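Long-range contacts in 5'-methylthioadenosine nucleosidase / s-adenosylhomocysteine nucleosidase (Brucella melitensis bv. 1, PDB 4PR3), which is a nucleosidase of the phosphorylase superfamily, a two-chain assembly whose alpha/beta fold holds adenine in a pocket: residues L126-F136 / L174-L185; A144-V153 / I161-Y171. All coordinates share one frame; numbering follows the deposited sequence.

Overall arrangement
Interactions 1 and 2 share helix 170-180, which here ties a ligand pocket to a more distant part of the same sheet. Its first two residues belong to interaction 2, while interaction 1 packs the middle of the helix, at Leu-174, Arg-175 and Gln-178, and the strand after it. The centres of the two contacts are about 15 Å apart, and they touch where Leu-184 CD2 lies 4.0 Å from Thr-170 O. Strand 100-108 provides a second link, pairing antiparallel with strand 132-133 and parallel with strand 142-148. Interaction 2 supplies six of the residues around the adenine. Both contacts also touch the second subunit.

Interaction 1: L126-F136 / L174-L185; sequences LDLPETVELPF and LRACQAVGVPLL
The carbonyl oxygen of Leu-184 is approached by two consecutive residues of 126-136. A water lies 2.9 Å from Leu-184 O, to which it donates, and 2.9 Å from Phe-136 N, from which it accepts, and so joins two backbones that share no direct hydrogen bond. Beside it, Pro-135 brings CD to 3.6 Å from the same Leu-184 O. Pro-135 also covers one face of the neighbouring Phe-136 ring, with CG over the centre and 3.9 Å above the plane. With CG anti to its own carbonyl carbon (chi1 -60°), the Phe-136 ring reaches Pro-183, whose CB meets CE2 obliquely at 3.8 Å, while Phe-136 CB rests on the CD1 branch of Leu-185.

Pro-135 and Phe-136 thus cover a helix-to-strand connection of the alpha/beta fold. Helix 170-180 ends in a Schellman motif, with Gly-181 at positive phi as its C-prime residue and Val-182 N bonded to Cys-177 O; the chain then turns through Pro-183 into strand 184-192. Strand 132-133, paired antiparallel with strand 100-108, and the residue after it, Leu-134, lie against this helix through aliphatic groups. Leu-174 CD2 meets Val-132 CG1 at 3.7 Å, and both Leu-174 branches lie by Leu-134 CD2, with CD1 at 4.0 Å, as the two leucines run antiparallel alongside each other.

Nearer the second subunit, Leu-128 CD2 lies over one face of the Arg-175 guanidinium, and Leu-126 comes from the opposite direction to Arg-175, setting CD1 obliquely 3.4 Å from NH2. Bends at chi2 and chi3 fold the arginine chain back, and Gln-178 CB sits in the guanidinium plane at its edge. The main polar partner of Arg-175 is Glu-62 of the second subunit, which forms a salt bridge with NE.

Interaction 2: A144-V153 / I161-Y171; sequences ASLSTGGNIV and IEADMVDMETY. With ADE (adenine), chain C; PO4 (phosphate ion), chain D.
Leu-146, Ser-147 and Thr-148 pair in parallel with Met-165, Val-166 and Asp-167. Backbone bonds run alternately from each strand: Ser-147 N gives to Met-165 O, Asp-167 N to Ser-147 O at 2.8 Å, and Gly-149 N to Asp-167 O.

Among side-chain bonds, Asp-167 OD2 accepts from three donors: Thr-170 N, nearly straight at 2.8 Å on the syn lone pair, and Glu-169 N and Thr-170 OG1, out of the carboxylate plane from opposite faces. The two backbone bonds, an Asx turn and Asx motif, tie Asp-167 to the start of helix 170-180. OD1 takes the Thr-148 hydroxyl on its syn lone pair, and Thr-148 OG1 accepts from Tyr-171 N at 3.0 Å.

Among apolar contacts, Leu-146, its CG anti to the backbone N (chi1 -179°), carries CD1 beside Met-165 while CD2 packs on Thr-170 and Asp-167. The side chains of Val-153 and Val-166 cross at about a right angle, CB to CG2 3.8 Å apart; Ile-152 CG1 lies 3.6 Å from the selenium of selenomethionine Met-168.

O2 of a phosphate ion accepts from Ser-147 OG at 3.0 Å. Adenine N1 accepts from Val-153 N at 3.0 Å and N6 donates to Val-153 O at 2.8 Å; Asp-192 binds it too. Two parallel strands, with the loops after them, supply one part of the adenine pocket of this phosphorylase-superfamily fold.

Interaction 1: L126-F136 / L174-L185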
# COMPACT_ATOMS: atom_id res chain seq x y z
N LEU A 126 -10.09 -2.42 11.31
CA LEU A 126 -9.27 -3.59 11.04
C LEU A 126 -8.82 -4.14 12.37
O LEU A 126 -8.22 -3.42 13.17
CB LEU A 126 -8.05 -3.19 10.20
CG LEU A 126 -7.07 -4.31 9.85
CD1 LEU A 126 -7.74 -5.36 8.98
CD2 LEU A 126 -5.84 -3.74 9.15
N ASP A 127 -9.08 -5.42 12.62
CA ASP A 127 -8.71 -5.94 13.92
C ASP A 127 -7.31 -6.48 13.73
O ASP A 127 -7.11 -7.58 13.23
CB ASP A 127 -9.66 -7.08 14.30
CG ASP A 127 -9.69 -7.35 15.79
OD1 ASP A 127 -9.69 -6.39 16.58
OD2 ASP A 127 -9.72 -8.54 16.18
N LEU A 128 -6.35 -5.66 14.14
CA LEU A 128 -4.95 -6.02 14.18
C LEU A 128 -4.33 -5.15 15.26
O LEU A 128 -4.75 -4.00 15.44
CB LEU A 128 -4.30 -5.76 12.83
CG LEU A 128 -3.39 -6.85 12.25
CD1 LEU A 128 -4.07 -8.21 12.28
CD2 LEU A 128 -2.99 -6.49 10.83
N PRO A 129 -3.32 -5.66 15.99
CA PRO A 129 -2.71 -4.74 16.95
C PRO A 129 -1.75 -3.80 16.23
O PRO A 129 -1.55 -3.95 15.03
CB PRO A 129 -1.95 -5.68 17.89
CG PRO A 129 -1.62 -6.87 17.03
CD PRO A 129 -2.77 -7.02 16.07
N GLU A 130 -1.15 -2.86 16.96
CA GLU A 130 -0.23 -1.92 16.33
C GLU A 130 1.04 -2.63 15.91
O GLU A 130 1.68 -2.27 14.93
CB GLU A 130 0.10 -0.77 17.27
CG GLU A 130 1.00 0.26 16.65
CD GLU A 130 2.17 0.62 17.53
OE1 GLU A 130 1.97 1.41 18.48
OE2 GLU A 130 3.28 0.11 17.28
N THR A 131 1.42 -3.65 16.68
CA THR A 131 2.59 -4.45 16.38
C THR A 131 2.15 -5.87 16.06
O THR A 131 1.55 -6.55 16.89
CB THR A 131 3.59 -4.43 17.55
OG1 THR A 131 4.20 -3.14 17.63
CG2 THR A 131 4.66 -5.48 17.36
N VAL A 132 2.43 -6.31 14.84
CA VAL A 132 1.92 -7.60 14.37
C VAL A 132 3.00 -8.67 14.40
O VAL A 132 3.97 -8.60 13.63
CB VAL A 132 1.35 -7.50 12.96
CG1 VAL A 132 0.60 -8.78 12.61
CG2 VAL A 132 0.43 -6.30 12.84
N GLU A 133 2.82 -9.65 15.27
CA GLU A 133 3.75 -10.77 15.39
C GLU A 133 3.77 -11.59 14.12
O GLU A 133 2.72 -11.96 13.59
CB GLU A 133 3.35 -11.66 16.57
CG GLU A 133 3.47 -11.00 17.92
CD GLU A 133 4.90 -10.69 18.29
OE1 GLU A 133 5.77 -11.55 18.06
OE2 GLU A 133 5.16 -9.57 18.80
N LEU A 134 4.97 -11.89 13.62
CA LEU A 134 5.11 -12.84 12.52
C LEU A 134 5.12 -14.26 13.11
O LEU A 134 5.61 -14.47 14.22
CB LEU A 134 6.37 -12.55 11.70
CG LEU A 134 6.37 -11.24 10.90
CD1 LEU A 134 7.30 -11.32 9.69
CD2 LEU A 134 4.96 -10.85 10.46
N PRO A 135 4.57 -15.23 12.36
CA PRO A 135 4.34 -16.58 12.90
C PRO A 135 5.59 -17.43 13.17
O PRO A 135 5.48 -18.37 13.95
CB PRO A 135 3.49 -17.24 11.80
CG PRO A 135 3.88 -16.53 10.55
CD PRO A 135 4.10 -15.10 10.97
N PHE A 136 6.73 -17.11 12.57
CA PHE A 136 7.84 -18.06 12.58
C PHE A 136 9.12 -17.59 13.27
O PHE A 136 9.43 -16.40 13.32
CB PHE A 136 8.17 -18.50 11.15
CG PHE A 136 7.03 -19.17 10.45
CD1 PHE A 136 6.26 -20.11 11.12
CD2 PHE A 136 6.72 -18.86 9.14
CE1 PHE A 136 5.21 -20.74 10.48
CE2 PHE A 136 5.67 -19.48 8.50
CZ PHE A 136 4.91 -20.42 9.17
N LEU A 174 2.77 -8.27 4.31
CA LEU A 174 2.00 -8.99 5.31
C LEU A 174 0.51 -8.92 5.04
O LEU A 174 -0.17 -9.95 5.02
CB LEU A 174 2.30 -8.44 6.70
CG LEU A 174 1.56 -9.17 7.83
CD1 LEU A 174 1.94 -10.64 7.83
CD2 LEU A 174 1.86 -8.54 9.17
N ARG A 175 0.00 -7.71 4.84
CA ARG A 175 -1.42 -7.50 4.60
C ARG A 175 -1.87 -8.20 3.33
O ARG A 175 -2.99 -8.69 3.25
CB ARG A 175 -1.76 -6.02 4.55
CG ARG A 175 -1.48 -5.28 5.85
CD ARG A 175 -2.30 -5.83 7.01
NE ARG A 175 -3.74 -5.69 6.77
CZ ARG A 175 -4.58 -6.71 6.65
NH1 ARG A 175 -4.14 -7.96 6.75
NH2 ARG A 175 -5.87 -6.48 6.43
N ALA A 176 -0.98 -8.25 2.34
CA ALA A 176 -1.25 -8.97 1.10
C ALA A 176 -1.32 -10.48 1.35
O ALA A 176 -2.20 -11.16 0.82
CB ALA A 176 -0.18 -8.65 0.06
N CYS A 177 -0.40 -10.99 2.15
CA CYS A 177 -0.36 -12.42 2.47
C CYS A 177 -1.54 -12.83 3.35
O CYS A 177 -2.10 -13.91 3.18
CB CYS A 177 0.96 -12.79 3.15
SG CYS A 177 2.42 -12.60 2.11
N GLN A 178 -1.90 -11.98 4.31
CA GLN A 178 -3.04 -12.25 5.18
C GLN A 178 -4.33 -12.23 4.39
O GLN A 178 -5.28 -12.95 4.71
CB GLN A 178 -3.10 -11.23 6.32
CG GLN A 178 -2.03 -11.42 7.38
CD GLN A 178 -2.06 -10.33 8.44
OE1 GLN A 178 -2.45 -9.19 8.18
NE2 GLN A 178 -1.65 -10.69 9.65
N ALA A 179 -4.36 -11.41 3.34
CA ALA A 179 -5.54 -11.28 2.49
C ALA A 179 -5.86 -12.59 1.77
O ALA A 179 -7.03 -12.94 1.62
CB ALA A 179 -5.35 -10.15 1.50
N VAL A 180 -4.83 -13.28 1.29
CA VAL A 180 -5.02 -14.58 0.65
C VAL A 180 -4.75 -15.80 1.55
O VAL A 180 -4.92 -16.94 1.13
CB VAL A 180 -4.19 -14.70 -0.64
CG1 VAL A 180 -4.57 -13.60 -1.62
CG2 VAL A 180 -2.71 -14.64 -0.32
N GLY A 181 -4.33 -15.55 2.79
CA GLY A 181 -4.14 -16.63 3.75
C GLY A 181 -2.79 -17.34 3.75
O GLY A 181 -2.67 -18.43 4.32
N VAL A 182 -1.78 -16.74 3.13
CA VAL A 182 -0.43 -17.29 3.16
C VAL A 182 0.37 -16.70 4.33
O VAL A 182 0.24 -15.51 4.63
CB VAL A 182 0.32 -17.03 1.83
CG1 VAL A 182 1.64 -17.78 1.78
CG2 VAL A 182 -0.56 -17.43 0.66
N PRO A 183 1.18 -17.52 5.02
CA PRO A 183 2.05 -16.98 6.07
C PRO A 183 3.28 -16.27 5.50
O PRO A 183 3.69 -16.56 4.37
CB PRO A 183 2.47 -18.23 6.85
CG PRO A 183 2.37 -19.34 5.87
CD PRO A 183 1.20 -19.00 4.99
N LEU A 184 3.84 -15.35 6.27
CA LEU A 184 4.96 -14.53 5.82
C LEU A 184 6.18 -14.66 6.74
O LEU A 184 6.03 -14.76 7.96
CB LEU A 184 4.54 -13.06 5.73
CG LEU A 184 5.64 -12.04 5.43
CD1 LEU A 184 6.07 -12.10 3.97
CD2 LEU A 184 5.20 -10.63 5.80
N LEU A 185 7.37 -14.67 6.15
CA LEU A 185 8.61 -14.67 6.92
C LEU A 185 9.55 -13.58 6.39
O LEU A 185 9.84 -13.54 5.20
CB LEU A 185 9.28 -16.05 6.82
CG LEU A 185 10.56 -16.34 7.61
CD1 LEU A 185 10.62 -17.82 7.94
CD2 LEU A 185 11.81 -15.92 6.85
O HOH W 1 7.54 -15.37 10.34

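Interaction 2: A144-V153 / I161-Y171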
# COMPACT_ATOMS: atom_id res chain seq x y z
N ALA A 144 14.45 -9.35 15.23
CA ALA A 144 14.30 -7.91 15.40
C ALA A 144 12.89 -7.46 15.03
O ALA A 144 12.26 -8.03 14.14
CB ALA A 144 15.33 -7.17 14.57
N SER A 145 12.40 -6.44 15.72
CA SER A 145 11.13 -5.82 15.38
C SER A 145 11.34 -4.87 14.21
O SER A 145 12.40 -4.26 14.08
CB SER A 145 10.57 -5.07 16.59
OG SER A 145 11.52 -4.14 17.09
N LEU A 146 10.33 -4.74 13.36
CA LEU A 146 10.47 -3.97 12.13
C LEU A 146 9.38 -2.91 11.97
O LEU A 146 8.24 -3.11 12.40
CB LEU A 146 10.49 -4.90 10.92
CG LEU A 146 10.65 -4.30 9.53
CD1 LEU A 146 11.96 -3.53 9.42
CD2 LEU A 146 10.60 -5.40 8.48
N SER A 147 9.76 -1.79 11.37
CA SER A 147 8.82 -0.73 11.03
C SER A 147 8.82 -0.51 9.52
O SER A 147 9.88 -0.42 8.90
CB SER A 147 9.20 0.56 11.75
OG SER A 147 8.30 1.61 11.45
N THR A 148 7.63 -0.43 8.93
CA THR A 148 7.50 -0.19 7.49
C THR A 148 6.89 1.18 7.21
O THR A 148 5.91 1.57 7.85
CB THR A 148 6.66 -1.28 6.80
OG1 THR A 148 7.34 -2.54 6.86
CG2 THR A 148 6.39 -0.93 5.34
N GLY A 149 7.47 1.91 6.27
CA GLY A 149 6.96 3.21 5.86
C GLY A 149 7.47 3.62 4.49
O GLY A 149 8.41 3.02 3.97
N GLY A 150 6.87 4.65 3.91
CA GLY A 150 7.27 5.11 2.59
C GLY A 150 8.51 6.00 2.61
O GLY A 150 9.03 6.37 1.56
N ASN A 151 8.97 6.35 3.80
CA ASN A 151 10.15 7.20 3.92
C ASN A 151 11.41 6.41 4.27
O ASN A 151 11.37 5.45 5.03
CB ASN A 151 9.92 8.30 4.96
CG ASN A 151 9.74 7.75 6.37
OD1 ASN A 151 9.26 6.63 6.55
ND2 ASN A 151 10.12 8.54 7.37
N ILE A 152 12.52 6.83 3.67
CA ILE A 152 13.82 6.34 4.10
C ILE A 152 14.20 7.08 5.37
O ILE A 152 14.26 8.31 5.40
CB ILE A 152 14.89 6.59 3.03
CG1 ILE A 152 14.67 5.64 1.84
CG2 ILE A 152 16.28 6.41 3.61
CD1 ILE A 152 15.68 5.81 0.74
N VAL A 153 14.45 6.32 6.43
CA VAL A 153 14.74 6.92 7.73
C VAL A 153 16.24 7.19 7.88
O VAL A 153 17.07 6.30 7.67
CB VAL A 153 14.26 6.01 8.87
CG1 VAL A 153 14.47 6.69 10.20
CG2 VAL A 153 12.80 5.66 8.67
N ILE A 161 11.22 6.28 16.23
CA ILE A 161 10.85 4.92 15.83
C ILE A 161 11.08 3.91 16.96
O ILE A 161 12.21 3.75 17.43
CB ILE A 161 11.64 4.46 14.59
CG1 ILE A 161 11.52 5.49 13.46
CG2 ILE A 161 11.19 3.08 14.13
CD1 ILE A 161 10.11 5.72 12.98
N GLU A 162 10.02 3.23 17.38
CA GLU A 162 10.12 2.27 18.49
C GLU A 162 10.77 0.95 18.06
O GLU A 162 11.42 0.29 18.86
CB GLU A 162 8.73 1.99 19.08
CG GLU A 162 7.89 3.23 19.36
CD GLU A 162 8.30 3.95 20.64
OE1 GLU A 162 9.28 3.53 21.29
OE2 GLU A 162 7.63 4.95 20.99
N ALA A 163 10.58 0.58 16.80
CA ALA A 163 11.10 -0.68 16.28
C ALA A 163 12.63 -0.67 16.21
O ALA A 163 13.25 0.38 16.23
CB ALA A 163 10.50 -0.98 14.91
N ASP A 164 13.22 -1.86 16.14
CA ASP A 164 14.67 -2.00 16.06
C ASP A 164 15.22 -1.54 14.71
O ASP A 164 16.31 -0.97 14.63
CB ASP A 164 15.09 -3.45 16.29
CG ASP A 164 14.75 -3.95 17.68
OD1 ASP A 164 14.60 -3.10 18.59
OD2 ASP A 164 14.63 -5.18 17.86
N MSE A 165 14.47 -1.81 13.65
CA MSE A 165 14.92 -1.50 12.29
C MSE A 165 13.77 -1.01 11.41
O MSE A 165 12.60 -1.15 11.78
CB MSE A 165 15.60 -2.72 11.66
CG MSE A 165 14.91 -4.03 11.97
SE MSE A 165 15.57 -5.55 10.94
CE MSE A 165 17.41 -5.55 11.49
N VAL A 166 14.11 -0.42 10.27
CA VAL A 166 13.11 0.17 9.38
C VAL A 166 13.24 -0.32 7.94
O VAL A 166 14.34 -0.51 7.43
CB VAL A 166 13.19 1.72 9.40
CG1 VAL A 166 12.90 2.26 10.79
CG2 VAL A 166 14.55 2.20 8.92
N ASP A 167 12.10 -0.54 7.28
CA ASP A 167 12.09 -0.84 5.86
C ASP A 167 10.90 -0.17 5.17
O ASP A 167 10.09 0.50 5.81
CB ASP A 167 12.06 -2.35 5.61
CG ASP A 167 10.65 -2.92 5.62
OD1 ASP A 167 9.85 -2.53 6.49
OD2 ASP A 167 10.35 -3.77 4.74
N MSE A 168 10.83 -0.31 3.85
CA MSE A 168 9.73 0.26 3.08
C MSE A 168 8.64 -0.68 2.56
O MSE A 168 7.72 -0.24 1.88
CB MSE A 168 10.30 1.13 1.97
CG MSE A 168 11.22 2.18 2.54
SE MSE A 168 12.23 3.09 1.19
CE MSE A 168 10.72 3.80 0.16
N GLU A 169 8.74 -1.97 2.88
CA GLU A 169 7.95 -3.00 2.19
C GLU A 169 7.13 -3.93 3.08
O GLU A 169 5.93 -4.08 2.90
CB GLU A 169 8.81 -3.82 1.22
CG GLU A 169 9.13 -3.10 -0.08
CD GLU A 169 10.32 -2.17 0.03
OE1 GLU A 169 11.31 -2.56 0.69
OE2 GLU A 169 10.26 -1.05 -0.53
N THR A 170 7.82 -4.59 4.00
CA THR A 170 7.32 -5.78 4.70
C THR A 170 5.88 -5.74 5.20
O THR A 170 5.13 -6.69 4.97
CB THR A 170 8.25 -6.14 5.87
OG1 THR A 170 9.59 -6.30 5.38
CG2 THR A 170 7.80 -7.43 6.55
N TYR A 171 5.47 -4.67 5.87
CA TYR A 171 4.09 -4.60 6.37
C TYR A 171 3.07 -4.69 5.23
O TYR A 171 2.00 -5.26 5.39
CB TYR A 171 3.85 -3.33 7.19
CG TYR A 171 2.42 -3.18 7.66
CD1 TYR A 171 2.01 -3.73 8.87
CD2 TYR A 171 1.48 -2.51 6.89
CE1 TYR A 171 0.70 -3.60 9.30
CE2 TYR A 171 0.18 -2.39 7.30
CZ TYR A 171 -0.21 -2.93 8.50
OH TYR A 171 -1.52 -2.80 8.91
N9 ADE C . 16.00 0.19 3.71
C8 ADE C . 17.35 0.26 3.91
N7 ADE C . 17.71 1.29 4.63
C5 ADE C . 16.52 1.94 4.92
C6 ADE C . 16.23 3.11 5.64
N6 ADE C . 17.16 3.86 6.24
N1 ADE C . 14.94 3.49 5.73
C2 ADE C . 14.01 2.74 5.13
N3 ADE C . 14.16 1.62 4.42
C4 ADE C . 15.46 1.28 4.35
P PO4 D . 7.08 2.35 15.08
O1 PO4 D . 5.74 2.14 14.40
O2 PO4 D . 8.03 2.97 14.08
O3 PO4 D . 6.92 3.28 16.26
O4 PO4 D . 7.63 1.02 15.54